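Local coordinates for protein possible glutathione S-transferase (Rhodopseudomonas palustris, PDB 3M8N) that probably acts as a glutathione transferase, conjugating glutathione to electrophilic substrates, as other members of the glutathione S-transferase superfamily do, at residues 102-107 / 167-172; 109-114 / 175-180; 138-143 / 183-188. One frame throughout, in Å; residues are numbered along the deposited sequence.

Contact 1: 102-107 / 167-172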
loop_
_atom_site.group_PDB
_atom_site.type_symbol
_atom_site.label_atom_id
_atom_site.label_comp_id
_atom_site.label_asym_id
_atom_site.label_seq_id
_atom_site.Cartn_x
_atom_site.Cartn_y
_atom_site.Cartn_z
ATOM N N HIS A 102 1.087 -5.303 0.290
ATOM C CA HIS A 102 2.175 -6.288 0.143
ATOM C C HIS A 102 1.867 -7.739 0.552
ATOM O O HIS A 102 2.523 -8.611 0.085
ATOM C CB HIS A 102 3.457 -5.825 0.839
ATOM C CG HIS A 102 3.395 -5.908 2.325
ATOM N ND1 HIS A 102 3.786 -7.025 3.019
ATOM C CD2 HIS A 102 3.028 -4.998 3.252
ATOM C CE1 HIS A 102 3.610 -6.819 4.312
ATOM N NE2 HIS A 102 3.141 -5.598 4.482
ATOM N N ALA A 103 0.848 -7.967 1.380
ATOM C CA ALA A 103 0.470 -9.304 1.851
ATOM C C ALA A 103 -0.757 -9.950 1.238
ATOM O O ALA A 103 -0.733 -11.110 1.012
ATOM C CB ALA A 103 0.406 -9.358 3.361
ATOM N N LEU A 104 -1.817 -9.218 0.924
ATOM C CA LEU A 104 -3.036 -9.790 0.267
ATOM C C LEU A 104 -3.100 -9.749 -1.242
ATOM O O LEU A 104 -3.375 -10.789 -1.874
ATOM C CB LEU A 104 -4.349 -9.169 0.776
ATOM C CG LEU A 104 -5.172 -9.967 1.755
ATOM C CD1 LEU A 104 -4.351 -10.259 2.981
ATOM C CD2 LEU A 104 -6.334 -9.171 2.124
ATOM N N GLU A 105 -2.918 -8.548 -1.805
ATOM C CA GLU A 105 -2.891 -8.346 -3.221
ATOM C C GLU A 105 -1.978 -9.329 -3.923
ATOM O O GLU A 105 -2.440 -10.032 -4.778
ATOM C CB GLU A 105 -2.440 -6.924 -3.525
ATOM C CG GLU A 105 -1.941 -6.666 -4.995
ATOM C CD GLU A 105 -2.987 -5.951 -5.846
ATOM O OE1 GLU A 105 -3.740 -5.162 -5.269
ATOM O OE2 GLU A 105 -3.057 -6.158 -7.075
ATOM N N PRO A 106 -0.691 -9.399 -3.541
ATOM C CA PRO A 106 0.227 -10.275 -4.256
ATOM C C PRO A 106 -0.002 -11.797 -4.125
ATOM O O PRO A 106 0.579 -12.563 -4.875
ATOM C CB PRO A 106 1.577 -9.922 -3.647
ATOM C CG PRO A 106 1.336 -8.654 -2.940
ATOM C CD PRO A 106 0.005 -8.759 -2.424
ATOM N N ASN A 107 -0.839 -12.213 -3.206
ATOM C CA ASN A 107 -1.011 -13.595 -2.936
ATOM C C ASN A 107 -2.434 -14.008 -3.112
ATOM O O ASN A 107 -2.749 -14.824 -3.978
ATOM C CB ASN A 107 -0.552 -13.856 -1.516
ATOM C CG ASN A 107 0.914 -13.607 -1.339
ATOM O OD1 ASN A 107 1.319 -12.812 -0.503
ATOM N ND2 ASN A 107 1.718 -14.279 -2.120
ATOM N N GLY A 167 -11.839 -6.536 0.075
ATOM C CA GLY A 167 -11.747 -6.771 -1.354
ATOM C C GLY A 167 -11.322 -8.150 -1.830
ATOM O O GLY A 167 -12.058 -8.792 -2.596
ATOM N N TYR A 168 -10.132 -8.589 -1.425
ATOM C CA TYR A 168 -9.669 -9.927 -1.713
ATOM C C TYR A 168 -10.069 -10.917 -0.624
ATOM O O TYR A 168 -10.428 -12.009 -0.935
ATOM C CB TYR A 168 -8.152 -9.962 -2.022
ATOM C CG TYR A 168 -7.856 -9.240 -3.268
ATOM C CD1 TYR A 168 -8.447 -9.629 -4.455
ATOM C CD2 TYR A 168 -7.065 -8.123 -3.265
ATOM C CE1 TYR A 168 -8.229 -8.934 -5.638
ATOM C CE2 TYR A 168 -6.833 -7.396 -4.466
ATOM C CZ TYR A 168 -7.415 -7.818 -5.649
ATOM O OH TYR A 168 -7.220 -7.137 -6.834
ATOM N N THR A 169 -10.020 -10.537 0.653
ATOM C CA THR A 169 -10.385 -11.475 1.706
ATOM C C THR A 169 -11.706 -12.170 1.389
ATOM O O THR A 169 -11.865 -13.367 1.633
ATOM C CB THR A 169 -10.416 -10.856 3.102
ATOM O OG1 THR A 169 -9.177 -10.181 3.372
ATOM C CG2 THR A 169 -10.566 -11.935 4.169
ATOM N N HIS A 170 -12.626 -11.483 0.763
ATOM C CA HIS A 170 -13.930 -12.034 0.664
ATOM C C HIS A 170 -14.043 -13.034 -0.451
ATOM O O HIS A 170 -15.007 -13.804 -0.494
ATOM C CB HIS A 170 -14.988 -10.946 0.508
ATOM C CG HIS A 170 -15.269 -10.560 -0.904
ATOM N ND1 HIS A 170 -14.419 -9.778 -1.649
ATOM C CD2 HIS A 170 -16.324 -10.825 -1.702
ATOM C CE1 HIS A 170 -14.919 -9.602 -2.853
ATOM N NE2 HIS A 170 -16.083 -10.217 -2.910
ATOM N N VAL A 171 -13.096 -13.037 -1.359
ATOM C CA VAL A 171 -13.131 -14.052 -2.399
ATOM C C VAL A 171 -12.137 -15.195 -2.166
ATOM O O VAL A 171 -12.043 -16.066 -2.989
ATOM C CB VAL A 171 -12.857 -13.483 -3.804
ATOM C CG1 VAL A 171 -13.977 -12.678 -4.306
ATOM C CG2 VAL A 171 -11.573 -12.673 -3.838
ATOM N N ALA A 172 -11.409 -15.197 -1.059
ATOM C CA ALA A 172 -10.353 -16.166 -0.835
ATOM C C ALA A 172 -10.827 -17.621 -0.905
ATOM O O ALA A 172 -10.288 -18.369 -1.679
ATOM C CB ALA A 172 -9.660 -15.912 0.440
#
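Glu105 brings its carboxylate to the rim of the Tyr168 ring: OE1 stands near the ring plane beside CE2, 3.9 Å from that carbon, and the two planes are almost perpendicular, 83° apart. Tyr168 CD2 comes 4.2 Å from Glu105 CA, so the ring borders the glutamate at both its backbone and its tip. With Tyr168 CG anti to its carbonyl carbon (chi1 -66°), the ring is directed at helix 87-117, where it also packs on Glu100 and Ile108. The imidazole of His170 is flanked within its own segment, Val171 CG1 lying 3.5 Å above one face toward the rim and Gly167 C at its edge, in plane, while ND1 gives a weak bond to Gly167 O. Beside the aromatic pair, Leu104 meets Thr169. The methyl CD2 of Leu104 packs on Thr169 OG1 at 3.3 Å, a close approach to a hydroxyl whose hydrogen bond goes to Leu165 O, one turn back in helix 160-169. Both segments belong to the helical C-terminal domain of the glutathione S-transferase fold, and the meeting is between the middle of its long helix 87-117 and the C-terminal part of helix 160-169. The long helix is irregular here: it widens into a pi-type turn at 102-107 and kinks, since Pro106 has no N-H to give and Asn107 N bonds to Leu104 O, only three residues back. Across from it, a type I beta turn runs from Thr169 to Ala172. The polar ends of the first pair point on into the thioredoxin-like N-terminal domain, where Glu105 OE1 hydrogen-bonds to Asn14 ND2 and Tyr168 OH bonds weakly with Asn14 N.

Contact 2: 109-114 / 175-180; sequences GSAYFW and CDFDLS
In the all-helical C-terminal domain of this glutathione S-transferase fold, the loop between helices 160-169 and 183-193 lies against helix 87-117: Cys175 meets Ala111 and Tyr112, and Phe177 meets Ala111. The contact is small, apolar and buried, with no hydrogen bond across it. Cys175 SG sits 3.8 Å from Ala111 CB and 3.7 Å from Tyr112 N, so the sulfur rests directly on the helix backbone; the backbones are nearest there, 5.5 Å between Tyr112 CA and Cys175 CA. Turned to chi1 73°, the thiol lies between its own backbone N and carbonyl carbon. Cys175 also touches Cys116, further along the same helix; a disulfide between these two has been seen in another structure of this protein but is absent here. Asp176, with a positive phi of 95°, swings the chain so that Phe177 returns to the same alanine: Ala111 CB meets the edge of its ring at CE2, 3.9 Å away and close to the ring plane. Phe177 also packs edge-to-face with Tyr137, bringing in helix 129-146, and Asp176 forms a salt bridge with Arg122. Beyond the contact the loop is stiffened by an Asx turn, where Asp178 OD1 receives both Ser180 N (3.1 Å) and Ser180 OG (2.7 Å) from one face of the carboxylate.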
loop_
_atom_site.group_PDB
_atom_site.type_symbol
_atom_site.label_atom_id
_atom_site.label_comp_id
_atom_site.label_asym_id
_atom_site.label_seq_id
_atom_site.Cartn_x
_atom_site.Cartn_y
_atom_site.Cartn_z
ATOM N N GLY A 109 -4.778 -11.946 -4.041
ATOM C CA GLY A 109 -5.180 -11.293 -5.287
ATOM C C GLY A 109 -4.723 -11.961 -6.569
ATOM O O GLY A 109 -5.491 -12.037 -7.532
ATOM N N SER A 110 -3.461 -12.406 -6.605
ATOM C CA SER A 110 -2.969 -13.178 -7.749
ATOM C C SER A 110 -3.694 -14.512 -7.888
ATOM O O SER A 110 -4.071 -14.889 -8.968
ATOM C CB SER A 110 -1.456 -13.413 -7.703
ATOM O OG SER A 110 -0.649 -12.370 -7.163
ATOM N N ALA A 111 -3.883 -15.210 -6.769
ATOM C CA ALA A 111 -4.714 -16.420 -6.698
ATOM C C ALA A 111 -6.082 -16.187 -7.331
ATOM O O ALA A 111 -6.477 -16.889 -8.250
ATOM C CB ALA A 111 -4.846 -16.915 -5.200
ATOM N N TYR A 112 -6.778 -15.143 -6.873
ATOM C CA TYR A 112 -8.057 -14.736 -7.459
ATOM C C TYR A 112 -7.963 -14.454 -8.952
ATOM O O TYR A 112 -8.817 -14.842 -9.759
ATOM C CB TYR A 112 -8.631 -13.498 -6.722
ATOM C CG TYR A 112 -9.857 -12.930 -7.406
ATOM C CD1 TYR A 112 -11.099 -13.543 -7.268
ATOM C CD2 TYR A 112 -9.758 -11.804 -8.225
ATOM C CE1 TYR A 112 -12.207 -13.056 -7.904
ATOM C CE2 TYR A 112 -10.861 -11.300 -8.876
ATOM C CZ TYR A 112 -12.081 -11.941 -8.713
ATOM O OH TYR A 112 -13.170 -11.463 -9.363
ATOM N N PHE A 113 -6.938 -13.716 -9.333
ATOM C CA PHE A 113 -6.882 -13.277 -10.706
ATOM C C PHE A 113 -6.705 -14.486 -11.598
ATOM O O PHE A 113 -7.433 -14.655 -12.581
ATOM C CB PHE A 113 -5.734 -12.276 -10.918
ATOM C CG PHE A 113 -5.633 -11.792 -12.322
ATOM C CD1 PHE A 113 -6.494 -10.801 -12.788
ATOM C CD2 PHE A 113 -4.707 -12.345 -13.196
ATOM C CE1 PHE A 113 -6.422 -10.357 -14.116
ATOM C CE2 PHE A 113 -4.618 -11.915 -14.516
ATOM C CZ PHE A 113 -5.460 -10.919 -14.979
ATOM N N TRP A 114 -5.715 -15.300 -11.237
ATOM C CA TRP A 114 -5.264 -16.428 -12.078
ATOM C C TRP A 114 -6.191 -17.620 -11.995
ATOM O O TRP A 114 -6.562 -18.170 -13.018
ATOM C CB TRP A 114 -3.794 -16.809 -11.771
ATOM C CG TRP A 114 -2.877 -15.753 -12.253
ATOM C CD1 TRP A 114 -2.241 -14.802 -11.505
ATOM C CD2 TRP A 114 -2.531 -15.497 -13.608
ATOM N NE1 TRP A 114 -1.525 -13.966 -12.322
ATOM C CE2 TRP A 114 -1.682 -14.381 -13.618
ATOM C CE3 TRP A 114 -2.857 -16.114 -14.817
ATOM C CZ2 TRP A 114 -1.147 -13.873 -14.779
ATOM C CZ3 TRP A 114 -2.322 -15.615 -15.972
ATOM C CH2 TRP A 114 -1.467 -14.502 -15.950
ATOM N N CYS A 175 -10.992 -19.219 -4.099
ATOM C CA CYS A 175 -9.814 -19.328 -4.903
ATOM C C CYS A 175 -8.742 -20.185 -4.254
ATOM O O CYS A 175 -7.570 -19.886 -4.374
ATOM C CB CYS A 175 -9.323 -17.918 -5.340
ATOM S SG CYS A 175 -8.523 -16.802 -4.075
ATOM N N ASP A 176 -9.174 -21.238 -3.555
ATOM C CA ASP A 176 -8.318 -22.310 -3.062
ATOM C C ASP A 176 -7.872 -22.101 -1.650
ATOM O O ASP A 176 -6.993 -22.805 -1.181
ATOM C CB ASP A 176 -7.055 -22.469 -3.905
ATOM C CG ASP A 176 -7.259 -23.311 -5.169
ATOM O OD1 ASP A 176 -8.394 -23.536 -5.640
ATOM O OD2 ASP A 176 -6.221 -23.755 -5.707
ATOM N N PHE A 177 -8.435 -21.107 -0.977
ATOM C CA PHE A 177 -8.174 -20.948 0.430
ATOM C C PHE A 177 -9.367 -21.549 1.183
ATOM O O PHE A 177 -10.493 -21.521 0.736
ATOM C CB PHE A 177 -7.982 -19.474 0.788
ATOM C CG PHE A 177 -6.721 -18.871 0.280
ATOM C CD1 PHE A 177 -5.610 -18.789 1.074
ATOM C CD2 PHE A 177 -6.653 -18.352 -0.970
ATOM C CE1 PHE A 177 -4.448 -18.249 0.597
ATOM C CE2 PHE A 177 -5.474 -17.795 -1.456
ATOM C CZ PHE A 177 -4.398 -17.745 -0.676
ATOM N N ASP A 178 -9.101 -22.086 2.349
ATOM C CA ASP A 178 -10.134 -22.710 3.140
ATOM C C ASP A 178 -10.150 -21.889 4.381
ATOM O O ASP A 178 -9.165 -21.838 5.119
ATOM C CB ASP A 178 -9.801 -24.214 3.384
ATOM C CG ASP A 178 -10.649 -24.898 4.499
ATOM O OD1 ASP A 178 -11.737 -24.400 4.897
ATOM O OD2 ASP A 178 -10.203 -25.986 4.960
ATOM N N LEU A 179 -11.287 -21.235 4.593
ATOM C CA LEU A 179 -11.402 -20.266 5.659
ATOM C C LEU A 179 -12.011 -20.800 6.956
ATOM O O LEU A 179 -12.229 -20.042 7.913
ATOM C CB LEU A 179 -12.129 -19.035 5.120
ATOM C CG LEU A 179 -11.138 -17.986 4.581
ATOM C CD1 LEU A 179 -10.739 -18.332 3.149
ATOM C CD2 LEU A 179 -11.729 -16.570 4.634
ATOM N N SER A 180 -12.245 -22.114 7.002
ATOM C CA SER A 180 -12.882 -22.741 8.160
ATOM C C SER A 180 -12.058 -22.603 9.425
ATOM O O SER A 180 -12.557 -22.534 10.499
ATOM C CB SER A 180 -13.262 -24.182 7.852
ATOM O OG SER A 180 -12.130 -24.939 7.476
#

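Contact 3: 138-143 / 183-188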
loop_
_atom_site.group_PDB
_atom_site.type_symbol
_atom_site.label_atom_id
_atom_site.label_comp_id
_atom_site.label_asym_id
_atom_site.label_seq_id
_atom_site.Cartn_x
_atom_site.Cartn_y
_atom_site.Cartn_z
ATOM N N ALA A 138 -0.466 -16.961 5.843
ATOM C CA ALA A 138 0.238 -16.239 6.859
ATOM C C ALA A 138 -0.414 -14.868 7.091
ATOM O O ALA A 138 -0.446 -14.394 8.207
ATOM C CB ALA A 138 1.661 -16.092 6.479
ATOM N N ALA A 139 -0.933 -14.241 6.029
ATOM C CA ALA A 139 -1.644 -12.946 6.116
ATOM C C ALA A 139 -2.986 -13.091 6.865
ATOM O O ALA A 139 -3.269 -12.347 7.824
ATOM C CB ALA A 139 -1.843 -12.324 4.727
ATOM N N LEU A 140 -3.799 -14.060 6.443
ATOM C CA LEU A 140 -5.046 -14.377 7.106
ATOM C C LEU A 140 -4.863 -14.664 8.558
ATOM O O LEU A 140 -5.721 -14.393 9.354
ATOM C CB LEU A 140 -5.672 -15.528 6.461
ATOM C CG LEU A 140 -6.165 -15.253 5.087
ATOM C CD1 LEU A 140 -6.327 -16.564 4.398
ATOM C CD2 LEU A 140 -7.471 -14.556 5.166
ATOM N N GLN A 141 -3.700 -15.140 8.920
ATOM C CA GLN A 141 -3.398 -15.419 10.305
ATOM C C GLN A 141 -3.077 -14.192 11.070
ATOM O O GLN A 141 -3.440 -14.090 12.231
ATOM C CB GLN A 141 -2.201 -16.387 10.418
ATOM C CG GLN A 141 -2.135 -17.131 11.708
ATOM C CD GLN A 141 -3.347 -18.028 11.856
ATOM O OE1 GLN A 141 -3.587 -18.883 10.988
ATOM N NE2 GLN A 141 -4.151 -17.801 12.924
ATOM N N VAL A 142 -2.353 -13.271 10.439
ATOM C CA VAL A 142 -2.118 -11.966 11.030
ATOM C C VAL A 142 -3.491 -11.330 11.252
ATOM O O VAL A 142 -3.733 -10.709 12.267
ATOM C CB VAL A 142 -1.217 -11.034 10.136
ATOM C CG1 VAL A 142 -1.088 -9.656 10.763
ATOM C CG2 VAL A 142 0.162 -11.615 9.961
HETATM N N MSE A 143 -4.393 -11.517 10.308
HETATM C CA MSE A 143 -5.722 -10.942 10.429
HETATM C C MSE A 143 -6.573 -11.605 11.525
HETATM O O MSE A 143 -7.211 -10.917 12.328
HETATM C CB MSE A 143 -6.423 -10.972 9.086
HETATM C CG MSE A 143 -5.830 -10.011 8.032
HETATM SE SE MSE A 143 -6.532 -10.458 6.351
HETATM C CE MSE A 143 -8.302 -9.869 6.386
ATOM N N PRO A 183 -12.356 -18.268 12.123
ATOM C CA PRO A 183 -13.676 -17.781 12.566
ATOM C C PRO A 183 -13.749 -16.269 12.813
ATOM O O PRO A 183 -14.747 -15.674 12.464
ATOM C CB PRO A 183 -13.906 -18.547 13.887
ATOM C CG PRO A 183 -12.531 -18.997 14.316
ATOM C CD PRO A 183 -11.762 -19.214 13.094
ATOM N N ALA A 184 -12.714 -15.678 13.421
ATOM C CA ALA A 184 -12.642 -14.235 13.659
ATOM C C ALA A 184 -12.636 -13.512 12.340
ATOM O O ALA A 184 -13.324 -12.512 12.191
ATOM C CB ALA A 184 -11.419 -13.888 14.445
ATOM N N VAL A 185 -11.949 -14.067 11.356
ATOM C CA VAL A 185 -11.962 -13.494 10.024
ATOM C C VAL A 185 -13.323 -13.556 9.461
ATOM O O VAL A 185 -13.786 -12.619 8.883
ATOM C CB VAL A 185 -10.889 -14.114 9.040
ATOM C CG1 VAL A 185 -11.120 -13.667 7.607
ATOM C CG2 VAL A 185 -9.501 -13.691 9.453
ATOM N N ASN A 186 -13.968 -14.687 9.615
ATOM C CA ASN A 186 -15.233 -14.866 8.986
ATOM C C ASN A 186 -16.336 -14.025 9.630
ATOM O O ASN A 186 -17.267 -13.596 8.969
ATOM C CB ASN A 186 -15.587 -16.348 9.058
ATOM C CG ASN A 186 -14.738 -17.252 8.101
ATOM O OD1 ASN A 186 -14.109 -18.219 8.561
ATOM N ND2 ASN A 186 -14.787 -16.983 6.783
ATOM N N ALA A 187 -16.224 -13.787 10.928
ATOM C CA ALA A 187 -17.185 -12.944 11.653
ATOM C C ALA A 187 -17.052 -11.506 11.190
ATOM O O ALA A 187 -18.046 -10.798 11.010
ATOM C CB ALA A 187 -16.959 -13.033 13.197
ATOM N N TRP A 188 -15.796 -11.103 10.983
ATOM C CA TRP A 188 -15.440 -9.793 10.393
ATOM C C TRP A 188 -16.039 -9.565 8.978
ATOM O O TRP A 188 -16.684 -8.547 8.705
ATOM C CB TRP A 188 -13.907 -9.582 10.443
ATOM C CG TRP A 188 -13.476 -8.378 9.687
ATOM C CD1 TRP A 188 -13.547 -7.099 10.094
ATOM C CD2 TRP A 188 -12.961 -8.354 8.370
ATOM N NE1 TRP A 188 -13.080 -6.254 9.123
ATOM C CE2 TRP A 188 -12.705 -7.006 8.047
ATOM C CE3 TRP A 188 -12.671 -9.341 7.432
ATOM C CZ2 TRP A 188 -12.181 -6.615 6.822
ATOM C CZ3 TRP A 188 -12.128 -8.960 6.235
ATOM C CH2 TRP A 188 -11.900 -7.591 5.938
#
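This is a steep helix-to-helix packing contact in the C-terminal domain, made where helix 183-193 begins and helix 129-146 passes by, with Val185 set against Leu140 and Met143. The short axes run 75° apart and approach to 9.6 Å, so the overlap is compact and depends on a few apolar groups. Val185 is central to it. Its CG2 methyl, anti to the carbonyl carbon, lies beside the backbone of the other helix, 3.8 Å from Leu140 O and 4.1 Å from Met143 CB; its second branch, CG1, is 4.5 Å from Leu140 CD2, a looser touch. Met143, present as selenomethionine, reaches farther along the other helix: its chain bends at chi3 (73°), carrying the terminal methyl CE to Trp188, where it meets CZ3 at 3.9 Å from an oblique direction. It is the six-membered ring of the indole that Met143 touches, while the pyrrole nitrogen is used elsewhere: NE1 donates to Asp162 OD1, in the first turn of helix 160-169. Just beyond Met143, Glu144 accepts from Ala184 N and Val185 N, so its carboxylate meets the N-H groups at the start of helix 183-193 and probably interacts well with the positive end of the helix dipole. Helix 160-169 closes over the junction, Thr169 touching Met143, Val185 and Trp188, whereas Ala139 and Val142 on helix 129-146 pack on Phe99 of helix 87-117.

How the contacts relate
All three contacts lie in the C-terminal helical domain, and their segments alternate along the chain. Contacts 1 and 2 share helix 87-117, with centres about 8 Å apart; a probable hydrogen bond from Gly109 N to Leu104 O, 2.8 Å, bridges them. Contact 3 lies about 12 Å from contact 1, centre to centre, joined to it where Thr169 CG2 lies 3.9 Å from Val185 CG1 and Leu104 CD1 3.7 Å from Ala139 CB. Contacts 2 and 3, centres about 14 Å apart, meet through Phe177 with Leu140 and Leu179 with Val185. Contacts 1 and 2 both reach the N-terminal domain, through Asn14 and Arg11; in this family glutathione is bound chiefly by that domain.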